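Local structure of PpBBE-like 1 D396N (Physcomitrella patens subsp. patens, 6EO5) at residues Asn62-Phe65 with Cys66-Val70; Gly89-Asp92 with Gly93-Val96; Leu300-Ile303 with Gln304-Leu307. The protein is a flavin-dependent cellobiose oxidase of the berberine bridge enzyme-like family, carrying bi-covalently attached FAD. All coordinates share one frame; numbering follows the deposited sequence.

Interaction 1 (Asn62-Phe65 with Cys66-Val70)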
loop_
_atom_site.group_PDB
_atom_site.type_symbol
_atom_site.label_atom_id
_atom_site.label_comp_id
_atom_site.label_asym_id
_atom_site.label_seq_id
_atom_site.Cartn_x
_atom_site.Cartn_y
_atom_site.Cartn_z
ATOM N N ASN A 62 23.833 6.933 -11.983
ATOM C CA ASN A 62 25.078 6.220 -11.732
ATOM C C ASN A 62 24.807 4.803 -11.254
ATOM O O ASN A 62 25.427 3.846 -11.736
ATOM C CB ASN A 62 25.917 6.962 -10.701
ATOM C CG ASN A 62 27.080 6.134 -10.211
ATOM O OD1 ASN A 62 26.968 5.403 -9.230
ATOM N ND2 ASN A 62 28.204 6.230 -10.906
ATOM N N ALA A 63 23.893 4.652 -10.288
ATOM C CA ALA A 63 23.567 3.322 -9.776
ATOM C C ALA A 63 23.025 2.421 -10.882
ATOM O O ALA A 63 23.407 1.251 -10.979
ATOM C CB ALA A 63 22.568 3.434 -8.621
ATOM N N VAL A 64 22.150 2.956 -11.736
ATOM C CA VAL A 64 21.594 2.162 -12.827
ATOM C C VAL A 64 22.687 1.775 -13.817
ATOM O O VAL A 64 22.708 0.652 -14.337
ATOM C CB VAL A 64 20.453 2.933 -13.515
ATOM C CG1 VAL A 64 19.995 2.209 -14.775
ATOM C CG2 VAL A 64 19.293 3.129 -12.547
ATOM N N PHE A 65 23.616 2.692 -14.090
ATOM C CA PHE A 65 24.714 2.367 -14.990
ATOM C C PHE A 65 25.643 1.328 -14.367
ATOM O O PHE A 65 26.040 0.357 -15.023
ATOM C CB PHE A 65 25.479 3.640 -15.355
ATOM C CG PHE A 65 26.736 3.389 -16.139
ATOM C CD1 PHE A 65 26.698 3.281 -17.520
ATOM C CD2 PHE A 65 27.959 3.254 -15.493
ATOM C CE1 PHE A 65 27.855 3.039 -18.238
ATOM C CE2 PHE A 65 29.116 3.013 -16.207
ATOM C CZ PHE A 65 29.065 2.906 -17.577
ATOM N N CYS A 66 25.995 1.516 -13.093
ATOM C CA CYS A 66 26.958 0.632 -12.446
ATOM C C CYS A 66 26.410 -0.774 -12.251
ATOM O O CYS A 66 27.175 -1.746 -12.274
ATOM C CB CYS A 66 27.381 1.214 -11.098
ATOM S SG CYS A 66 28.497 2.626 -11.250
ATOM N N ALA A 67 25.107 -0.906 -12.021
ATOM C CA ALA A 67 24.553 -2.238 -11.836
ATOM C C ALA A 67 24.578 -3.013 -13.140
ATOM O O ALA A 67 24.831 -4.224 -13.144
ATOM C CB ALA A 67 23.134 -2.148 -11.284
ATOM N N LYS A 68 24.326 -2.327 -14.258
ATOM C CA LYS A 68 24.398 -2.971 -15.565
ATOM C C LYS A 68 25.823 -3.405 -15.885
ATOM O O LYS A 68 26.038 -4.464 -16.484
ATOM C CB LYS A 68 23.872 -2.024 -16.643
ATOM C CG LYS A 68 22.388 -1.761 -16.567
ATOM C CD LYS A 68 21.893 -1.014 -17.789
ATOM C CE LYS A 68 22.295 0.447 -17.756
ATOM N NZ LYS A 68 22.011 1.096 -19.066
ATOM N N GLN A 69 26.810 -2.601 -15.479
ATOM C CA GLN A 69 28.199 -2.874 -15.829
ATOM C C GLN A 69 28.765 -4.031 -15.011
ATOM O O GLN A 69 29.454 -4.901 -15.552
ATOM C CB GLN A 69 29.031 -1.615 -15.626
ATOM C CG GLN A 69 30.227 -1.503 -16.532
ATOM C CD GLN A 69 31.207 -0.476 -16.021
ATOM O OE1 GLN A 69 31.203 0.676 -16.462
ATOM N NE2 GLN A 69 32.044 -0.881 -15.066
ATOM N N VAL A 70 28.501 -4.045 -13.701
ATOM C CA VAL A 70 28.967 -5.138 -12.846
ATOM C C VAL A 70 28.083 -6.380 -12.979
ATOM O O VAL A 70 28.503 -7.485 -12.599
ATOM C CB VAL A 70 29.055 -4.651 -11.386
ATOM C CG1 VAL A 70 29.613 -5.723 -10.460
ATOM C CG2 VAL A 70 29.929 -3.408 -11.299
#
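K68 crosses V64, one turn earlier in helix 57-70, at a slant; this is the helix of the beta-alpha-beta crossover that joins strand 50-53 to the parallel strand 74-77 in the FAD-binding domain. From CB, K68 passes beside the F65 carbonyl; its CG then sits 3.3 Å from V64 O. CD stays near that oxygen, and a bend at chi3 (-75°) brings CE back to 3.4 Å from V64 O and 4.2 Å from V64 CG1. The ammonium group ends away from this turn, where NZ hydrogen-bonds to A178 O.

Below these side chains runs the regular i to i+4 ladder: C66 N to N62 O at 2.8 Å, A67 N to A63 O at 2.9 Å, Q69 N to F65 O, and a weak bond from K68 N to V64 O. On another face, C66 SG forms the disulfide with C17 SG, tying this helix to helix 14-21. The amide of N62 rests against that sulfur, its ND2 3.6 Å from C66 SG. F65 and Q69 meet on the exposed side. With CG of F65 anti to the backbone N (chi1 173°), the ring stands out from the helix, where the extended Q69 chain reaches it. Ring and amide planes are nearly perpendicular, at 84°, and Q69 OE1 approaches the ring obliquely, 3.1 Å from F65 CE2.

Interaction 2 (Gly89-Asp92 with Gly93-Val96)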
loop_
_atom_site.group_PDB
_atom_site.type_symbol
_atom_site.label_atom_id
_atom_site.label_comp_id
_atom_site.label_asym_id
_atom_site.label_seq_id
_atom_site.Cartn_x
_atom_site.Cartn_y
_atom_site.Cartn_z
ATOM N N GLY A 89 15.238 -6.777 -2.800
ATOM C CA GLY A 89 15.531 -7.485 -4.032
ATOM C C GLY A 89 14.661 -8.699 -4.288
ATOM O O GLY A 89 14.504 -9.097 -5.454
ATOM N N GLY A 90 14.092 -9.313 -3.249
ATOM C CA GLY A 90 13.422 -10.588 -3.434
ATOM C C GLY A 90 14.358 -11.721 -3.797
ATOM O O GLY A 90 13.901 -12.774 -4.238
ATOM N N ARG A 91 15.663 -11.515 -3.619
ATOM C CA ARG A 91 16.746 -12.465 -3.847
ATOM C C ARG A 91 18.008 -11.836 -3.274
ATOM O O ARG A 91 18.043 -10.630 -3.009
ATOM C CB ARG A 91 16.939 -12.777 -5.334
ATOM C CG ARG A 91 17.464 -11.583 -6.116
ATOM C CD ARG A 91 16.809 -11.479 -7.465
ATOM N NE ARG A 91 17.412 -10.448 -8.311
ATOM C CZ ARG A 91 16.845 -9.281 -8.609
ATOM N NH1 ARG A 91 15.653 -8.975 -8.119
ATOM N NH2 ARG A 91 17.467 -8.418 -9.400
ATOM N N ASP A 92 19.051 -12.649 -3.120
ATOM C CA ASP A 92 20.316 -12.143 -2.604
ATOM C C ASP A 92 21.129 -11.454 -3.692
ATOM O O ASP A 92 21.015 -11.768 -4.881
ATOM C CB ASP A 92 21.147 -13.267 -2.002
ATOM C CG ASP A 92 20.760 -13.570 -0.595
ATOM O OD1 ASP A 92 20.035 -12.732 -0.011
ATOM O OD2 ASP A 92 21.190 -14.625 -0.071
ATOM N N GLY A 93 21.950 -10.493 -3.268
ATOM C CA GLY A 93 22.959 -9.910 -4.130
ATOM C C GLY A 93 22.539 -8.739 -4.979
ATOM O O GLY A 93 23.228 -8.426 -5.954
ATOM N N VAL A 94 21.460 -8.071 -4.648
ATOM C CA VAL A 94 20.978 -6.962 -5.459
ATOM C C VAL A 94 21.622 -5.668 -4.975
ATOM O O VAL A 94 22.125 -5.577 -3.856
ATOM C CB VAL A 94 19.436 -6.918 -5.403
ATOM C CG1 VAL A 94 18.864 -5.651 -6.002
ATOM C CG2 VAL A 94 18.876 -8.134 -6.120
ATOM N N LEU A 95 21.665 -4.663 -5.847
ATOM C CA LEU A 95 21.977 -3.298 -5.432
ATOM C C LEU A 95 20.672 -2.619 -5.041
ATOM O O LEU A 95 19.791 -2.419 -5.889
ATOM C CB LEU A 95 22.678 -2.520 -6.544
ATOM C CG LEU A 95 22.900 -1.023 -6.281
ATOM C CD1 LEU A 95 23.850 -0.806 -5.108
ATOM C CD2 LEU A 95 23.388 -0.296 -7.532
ATOM N N VAL A 96 20.542 -2.275 -3.763
ATOM C CA VAL A 96 19.362 -1.575 -3.260
ATOM C C VAL A 96 19.602 -0.081 -3.385
ATOM O O VAL A 96 20.524 0.464 -2.771
ATOM C CB VAL A 96 19.054 -1.952 -1.802
ATOM C CG1 VAL A 96 17.907 -1.084 -1.276
ATOM C CG2 VAL A 96 18.731 -3.445 -1.669
#
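G89 and V94 face each other across a loop that doubles back on itself, their CA atoms 5.7 Å apart, just before the chain enters strand 95-98 of the four-stranded mixed sheet in the FAD-binding domain. Three glycines, G89, G90 and G93, take up positive phi angles as the chain turns; that of G89 reaches 117°. No hydrogen bond joins 89-92 to 93-96. The turn is instead tied to the residues leading into strand 50-53, since G93 and V94 bond through their backbones to A47 and S49, and D92 OD1 accepts from A47 N.

Within the turn, V94 supplies the filling. Its CB faces back toward 89-92, and its CG2 methyl lies 4.0 Å from G89 CA, in room left by the lack of a side chain there. R91 closes over the same methyl. Its CG stands between the backbone N and the carbonyl carbon (chi1 68°), and the chain bends again at chi2, so that it crosses V94 at about a right angle. CG of R91 passes 3.7 Å from V94 CG2, and the guanidinium then lies flat over that methyl, a methyl-over-face contact. NH1 has its stronger partner in N463 O, and F464 also touches this side chain; the bond from R91 NH1 to G89 O, 2.9 Å long, is weak because its N-H angle is only 123°. V94 CG2 sits over the centre of the guanidinium, 3.4 Å from R91 CZ.

Interaction 3 (Leu300-Ile303 with Gln304-Leu307)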
loop_
_atom_site.group_PDB
_atom_site.type_symbol
_atom_site.label_atom_id
_atom_site.label_comp_id
_atom_site.label_asym_id
_atom_site.label_seq_id
_atom_site.Cartn_x
_atom_site.Cartn_y
_atom_site.Cartn_z
ATOM N N LEU A 300 -12.745 15.877 14.775
ATOM C CA LEU A 300 -11.321 16.199 14.759
ATOM C C LEU A 300 -11.011 17.042 13.533
ATOM O O LEU A 300 -11.823 17.144 12.612
ATOM C CB LEU A 300 -10.454 14.931 14.707
ATOM C CG LEU A 300 -10.654 13.857 15.765
ATOM C CD1 LEU A 300 -9.870 12.620 15.402
ATOM C CD2 LEU A 300 -10.201 14.413 17.094
ATOM N N ASN A 301 -9.818 17.639 13.509
ATOM C CA ASN A 301 -9.305 18.166 12.255
ATOM C C ASN A 301 -8.494 17.072 11.565
ATOM O O ASN A 301 -8.280 15.984 12.116
ATOM C CB ASN A 301 -8.489 19.443 12.472
ATOM C CG ASN A 301 -7.185 19.212 13.216
ATOM O OD1 ASN A 301 -6.462 18.238 12.981
ATOM N ND2 ASN A 301 -6.860 20.137 14.110
ATOM N N TRP A 302 -8.001 17.371 10.358
ATOM C CA TRP A 302 -7.437 16.315 9.523
ATOM C C TRP A 302 -6.160 15.731 10.131
ATOM O O TRP A 302 -5.997 14.506 10.191
ATOM C CB TRP A 302 -7.185 16.829 8.104
ATOM C CG TRP A 302 -6.704 15.732 7.194
ATOM C CD1 TRP A 302 -5.436 15.565 6.687
ATOM C CD2 TRP A 302 -7.471 14.615 6.726
ATOM N NE1 TRP A 302 -5.382 14.429 5.912
ATOM C CE2 TRP A 302 -6.612 13.823 5.924
ATOM C CE3 TRP A 302 -8.799 14.210 6.901
ATOM C CZ2 TRP A 302 -7.043 12.653 5.294
ATOM C CZ3 TRP A 302 -9.226 13.047 6.269
ATOM C CH2 TRP A 302 -8.348 12.280 5.479
ATOM N N ILE A 303 -5.241 16.586 10.598
ATOM C CA ILE A 303 -3.975 16.062 11.105
ATOM C C ILE A 303 -4.180 15.331 12.430
ATOM O O ILE A 303 -3.378 14.456 12.787
ATOM C CB ILE A 303 -2.915 17.184 11.207
ATOM C CG1 ILE A 303 -1.513 16.591 11.070
ATOM C CG2 ILE A 303 -3.056 18.014 12.502
ATOM C CD1 ILE A 303 -1.193 16.140 9.648
ATOM N N GLN A 304 -5.257 15.649 13.157
ATOM C CA GLN A 304 -5.628 14.852 14.323
ATOM C C GLN A 304 -6.154 13.494 13.906
ATOM O O GLN A 304 -5.962 12.505 14.620
ATOM C CB GLN A 304 -6.690 15.571 15.149
ATOM C CG GLN A 304 -6.185 16.736 15.949
ATOM C CD GLN A 304 -7.313 17.440 16.667
ATOM O OE1 GLN A 304 -8.263 17.915 16.041
ATOM N NE2 GLN A 304 -7.233 17.483 17.993
ATOM N N LEU A 305 -6.865 13.444 12.777
ATOM C CA LEU A 305 -7.421 12.188 12.303
ATOM C C LEU A 305 -6.308 11.215 11.932
ATOM O O LEU A 305 -6.364 10.025 12.274
ATOM C CB LEU A 305 -8.343 12.446 11.110
ATOM C CG LEU A 305 -8.770 11.091 10.552
ATOM C CD1 LEU A 305 -10.040 10.612 11.238
ATOM C CD2 LEU A 305 -8.875 11.079 9.038
ATOM N N ILE A 306 -5.273 11.721 11.252
ATOM C CA ILE A 306 -4.086 10.927 10.955
ATOM C C ILE A 306 -3.496 10.346 12.232
ATOM O O ILE A 306 -3.072 9.188 12.269
ATOM C CB ILE A 306 -3.060 11.790 10.202
ATOM C CG1 ILE A 306 -3.705 12.388 8.957
ATOM C CG2 ILE A 306 -1.850 10.971 9.829
ATOM C CD1 ILE A 306 -4.106 11.354 7.953
ATOM N N LEU A 307 -3.462 11.135 13.305
ATOM C CA LEU A 307 -2.875 10.628 14.538
ATOM C C LEU A 307 -3.754 9.559 15.162
ATOM O O LEU A 307 -3.254 8.531 15.633
ATOM C CB LEU A 307 -2.636 11.778 15.510
ATOM C CG LEU A 307 -1.484 12.693 15.090
ATOM C CD1 LEU A 307 -1.661 14.105 15.633
ATOM C CD2 LEU A 307 -0.171 12.087 15.549
#
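N301 and Q304 exchange hydrogen bonds at the start of helix 302-308, each side chain serving the other's backbone N-H. The carboxamide oxygen OD1 of N301 accepts from Q304 N at 2.9 Å, with the donor nearly in line with the C=O bond. In return, N301 N gives its hydrogen to Q304 OE1 at 3.0 Å, an almost straight bond (178°) whose donor is tilted a little from the amide plane. N301 holds its CG between the backbone N and the carbonyl carbon (chi1 68°), which turns OD1 over the first helical turn. The two side chains cross at about a right angle. Beyond the pair, Q304 NE2 donates to S314 O, fixing the outer end of this amide as well.

Backbone bonds carry on from the cap: L305 N to N301 O, I306 N to W302 O at 3.1 Å, and a weak one from L307 N to I303 O.

Apolar contacts fill the sides of the turn. CB of L300, the last residue of strand 294-300, meets CB of Q304 at 3.8 Å, while L300 CD1 reaches along to L305 CA. The indole of W302, with CG anti to the backbone N (chi1 -176°), swings alongside the helix and packs obliquely on two side chains of the next turn. L305 CD2 lies 3.4 Å from W302 CZ3 over one face of the ring, and I306 CG1 sits over the same face, offset toward the rim, with I306 CD1 3.9 Å from W302 NE1. That N-H has a weak hydrogen bond to T136 OG1, and W130 of helix 122-133 also touches the indole. Reciprocal side-chain-to-backbone bonding of this kind, with N301 as N-cap, is a capping box, here placed where an edge strand of the seven-stranded antiparallel sheet passes into a helix.

Interactions 1 and 2 belong to one neighbourhood of the FAD-binding domain, their centres 14 Å apart. L95 of interaction 2, on strand 95-98, joins them: its CD2 lies 3.8 Å from A63 O and 4.2 Å from A67 CB, so helix 57-70 packs directly on that strand. Interaction 3 is remote, its centre 43 Å from that of interaction 1 and 38 Å from that of interaction 2, with the chain's centre between it and interaction 2. G89 lies about 7 Å from the bound FAD, and the side chains of V64 and I306 about 10 Å each. The side chain of K68 is about 8 Å from a bound N-acetylglucosamine.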